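Local coordinates for protein alpha-1,3-glucanase (Paenibacillus glycanilyticus, PDB 6K0P) that probably hydrolyses the alpha-1,3-glucosidic linkages of alpha-1,3-glucan, acting as a family 87 glycoside hydrolase, at residues A[460-465]-A[491-496]. The protein carries 1 engineered substitution. Sequence-based numbering, arbitrary orientation.
Sequences QNFGAI and GLMFQS. With GLC (alpha-D-glucopyranose), chain C.
Ile465 and Leu492 are paired in parallel register by two backbone bonds: Met493 N donates to Ile465 O (2.9 Å, C=O...N angle 171°), and Ile465 N donates to Gly491 O (3.1 Å). Farther along, Gln460 and Gln495 meet through a glucose and a water. The glucose O6 gives its hydrogen to Gln460 OE1 at 2.5 Å and accepts one from Gln495 NE2 at 3.1 Å, while Gln460 NE2 reaches ring oxygen O5, so the amide of Gln460 grips the sugar with both ends. Water 1 donates to OE1 of each glutamine; Trp466 NE1 also bonds to Gln495 OE1, and Thr448 O to Gln460 NE2, which fixes which way each amide is flipped. A leucine in place of Gln460 would probably cost O5 its amide donor and O6 its acceptor OE1, with Gln495 NE2 still on O6, and let water 1 shift.

Between the two ends lies Met493. With CG anti to the backbone N (chi1 176°), its chain runs out to the backbone of 461-463: SD lies 3.1 Å from Asn461 O and accepts a weak bond from Gly463 N (3.5 Å). The thioether then turns at chi3, and CE approaches Phe462 CD1 at 3.9 Å, an oblique Met-aromatic contact with the sulfur 40° off the ring normal. Beyond the backbone pair, Leu492 CD2 packs alongside Ile465, touching its CB and CD1. Parallel pairing of 465-469 with 490-496, one of a long succession along the chain, fits neighbouring coils of the pectate-lyase-like right-handed beta-helix, here beside a glycan pocket that includes Gln460, Gln495 and Glu529, which also bonds to this glucose.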
loop_
_atom_site.group_PDB
_atom_site.type_symbol
_atom_site.label_atom_id
_atom_site.label_comp_id
_atom_site.label_asym_id
_atom_site.label_seq_id
_atom_site.Cartn_x
_atom_site.Cartn_y
_atom_site.Cartn_z
ATOM N N GLN A 460 9.802 7.057 18.654
ATOM C CA GLN A 460 10.314 5.707 18.487
ATOM C C GLN A 460 10.709 5.516 17.027
ATOM O O GLN A 460 10.194 6.193 16.133
ATOM C CB GLN A 460 9.279 4.678 18.934
ATOM C CG GLN A 460 9.146 4.605 20.457
ATOM C CD GLN A 460 8.030 3.691 20.893
ATOM O OE1 GLN A 460 7.901 2.579 20.377
ATOM N NE2 GLN A 460 7.197 4.153 21.823
ATOM N N ASN A 461 11.665 4.616 16.798
ATOM C CA ASN A 461 12.340 4.508 15.511
ATOM C C ASN A 461 12.219 3.077 15.023
ATOM O O ASN A 461 12.586 2.145 15.745
ATOM C CB ASN A 461 13.813 4.900 15.661
ATOM C CG ASN A 461 13.985 6.229 16.390
ATOM O OD1 ASN A 461 14.708 6.314 17.380
ATOM N ND2 ASN A 461 13.309 7.266 15.910
ATOM N N PHE A 462 11.702 2.902 13.809
ATOM C CA PHE A 462 11.257 1.592 13.350
ATOM C C PHE A 462 12.147 1.020 12.260
ATOM O O PHE A 462 12.516 1.722 11.313
ATOM C CB PHE A 462 9.776 1.654 12.961
ATOM C CG PHE A 462 8.925 1.833 14.155
ATOM C CD1 PHE A 462 8.537 0.731 14.897
ATOM C CD2 PHE A 462 8.645 3.105 14.640
ATOM C CE1 PHE A 462 7.822 0.885 16.069
ATOM C CE2 PHE A 462 7.928 3.271 15.807
ATOM C CZ PHE A 462 7.521 2.163 16.532
ATOM N N GLY A 463 12.507 -0.258 12.422
ATOM C CA GLY A 463 13.288 -0.972 11.439
ATOM C C GLY A 463 12.442 -1.431 10.267
ATOM O O GLY A 463 11.218 -1.290 10.247
ATOM N N ALA A 464 13.129 -2.005 9.274
ATOM C CA ALA A 464 12.442 -2.525 8.093
ATOM C C ALA A 464 11.469 -3.635 8.460
ATOM O O ALA A 464 10.376 -3.731 7.883
ATOM C CB ALA A 464 13.456 -3.033 7.069
ATOM N N ILE A 465 11.857 -4.500 9.399
ATOM C CA ILE A 465 10.968 -5.509 9.964
ATOM C C ILE A 465 10.981 -5.333 11.470
ATOM O O ILE A 465 12.054 -5.307 12.092
ATOM C CB ILE A 465 11.381 -6.946 9.588
ATOM C CG1 ILE A 465 11.462 -7.097 8.067
ATOM C CG2 ILE A 465 10.383 -7.963 10.188
ATOM C CD1 ILE A 465 11.818 -8.511 7.595
ATOM N N GLY A 491 17.703 -2.979 9.983
ATOM C CA GLY A 491 17.144 -4.079 9.222
ATOM C C GLY A 491 16.062 -4.806 9.994
ATOM O O GLY A 491 14.895 -4.828 9.583
ATOM N N LEU A 492 16.432 -5.400 11.128
ATOM C CA LEU A 492 15.516 -6.180 11.952
ATOM C C LEU A 492 15.491 -5.578 13.348
ATOM O O LEU A 492 16.548 -5.297 13.922
ATOM C CB LEU A 492 15.986 -7.639 12.032
ATOM C CG LEU A 492 16.269 -8.315 10.692
ATOM C CD1 LEU A 492 16.943 -9.685 10.869
ATOM C CD2 LEU A 492 14.965 -8.447 9.907
ATOM N N MET A 493 14.295 -5.380 13.895
ATOM C CA MET A 493 14.132 -4.731 15.188
ATOM C C MET A 493 13.240 -5.615 16.053
ATOM O O MET A 493 12.061 -5.814 15.738
ATOM C CB MET A 493 13.519 -3.344 14.997
ATOM C CG MET A 493 13.208 -2.601 16.282
ATOM S SD MET A 493 12.750 -0.902 15.884
ATOM C CE MET A 493 11.449 -0.584 17.076
ATOM N N PHE A 494 13.802 -6.153 17.139
ATOM C CA PHE A 494 13.085 -7.047 18.041
ATOM C C PHE A 494 12.769 -6.302 19.333
ATOM O O PHE A 494 13.630 -5.597 19.871
ATOM C CB PHE A 494 13.952 -8.261 18.395
ATOM C CG PHE A 494 14.274 -9.152 17.225
ATOM C CD1 PHE A 494 15.327 -8.849 16.369
ATOM C CD2 PHE A 494 13.540 -10.311 16.995
ATOM C CE1 PHE A 494 15.634 -9.677 15.290
ATOM C CE2 PHE A 494 13.838 -11.136 15.926
ATOM C CZ PHE A 494 14.889 -10.825 15.076
ATOM N N GLN A 495 11.551 -6.475 19.848
ATOM C CA GLN A 495 11.120 -5.717 21.019
ATOM C C GLN A 495 10.054 -6.487 21.785
ATOM O O GLN A 495 9.180 -7.107 21.176
ATOM C CB GLN A 495 10.546 -4.359 20.578
ATOM C CG GLN A 495 10.022 -3.459 21.709
ATOM C CD GLN A 495 9.379 -2.176 21.184
ATOM O OE1 GLN A 495 9.504 -1.850 20.000
ATOM N NE2 GLN A 495 8.687 -1.451 22.058
ATOM N N SER A 496 10.131 -6.440 23.123
ATOM C CA SER A 496 9.120 -7.022 24.008
ATOM C C SER A 496 8.454 -5.921 24.816
ATOM O O SER A 496 9.140 -5.101 25.441
ATOM C CB SER A 496 9.742 -8.023 24.993
ATOM O OG SER A 496 10.159 -9.195 24.325
HETATM C C1 GLC C . 3.767 3.266 22.662
HETATM C C2 GLC C . 2.342 3.199 22.207
HETATM C C3 GLC C . 1.871 1.801 21.901
HETATM C C4 GLC C . 2.870 1.164 20.974
HETATM C C5 GLC C . 4.202 1.147 21.691
HETATM C C6 GLC C . 5.258 0.548 20.805
HETATM O O1 GLC C . 3.796 2.817 23.880
HETATM O O2 GLC C . 1.486 3.813 23.154
HETATM O O3 GLC C . 0.752 1.980 21.071
HETATM O O4 GLC C . 2.491 -0.167 20.628
HETATM O O5 GLC C . 4.618 2.451 21.944
HETATM O O6 GLC C . 6.554 0.636 21.324
HETATM O O HOH W 1 10.155 1.021 19.712
#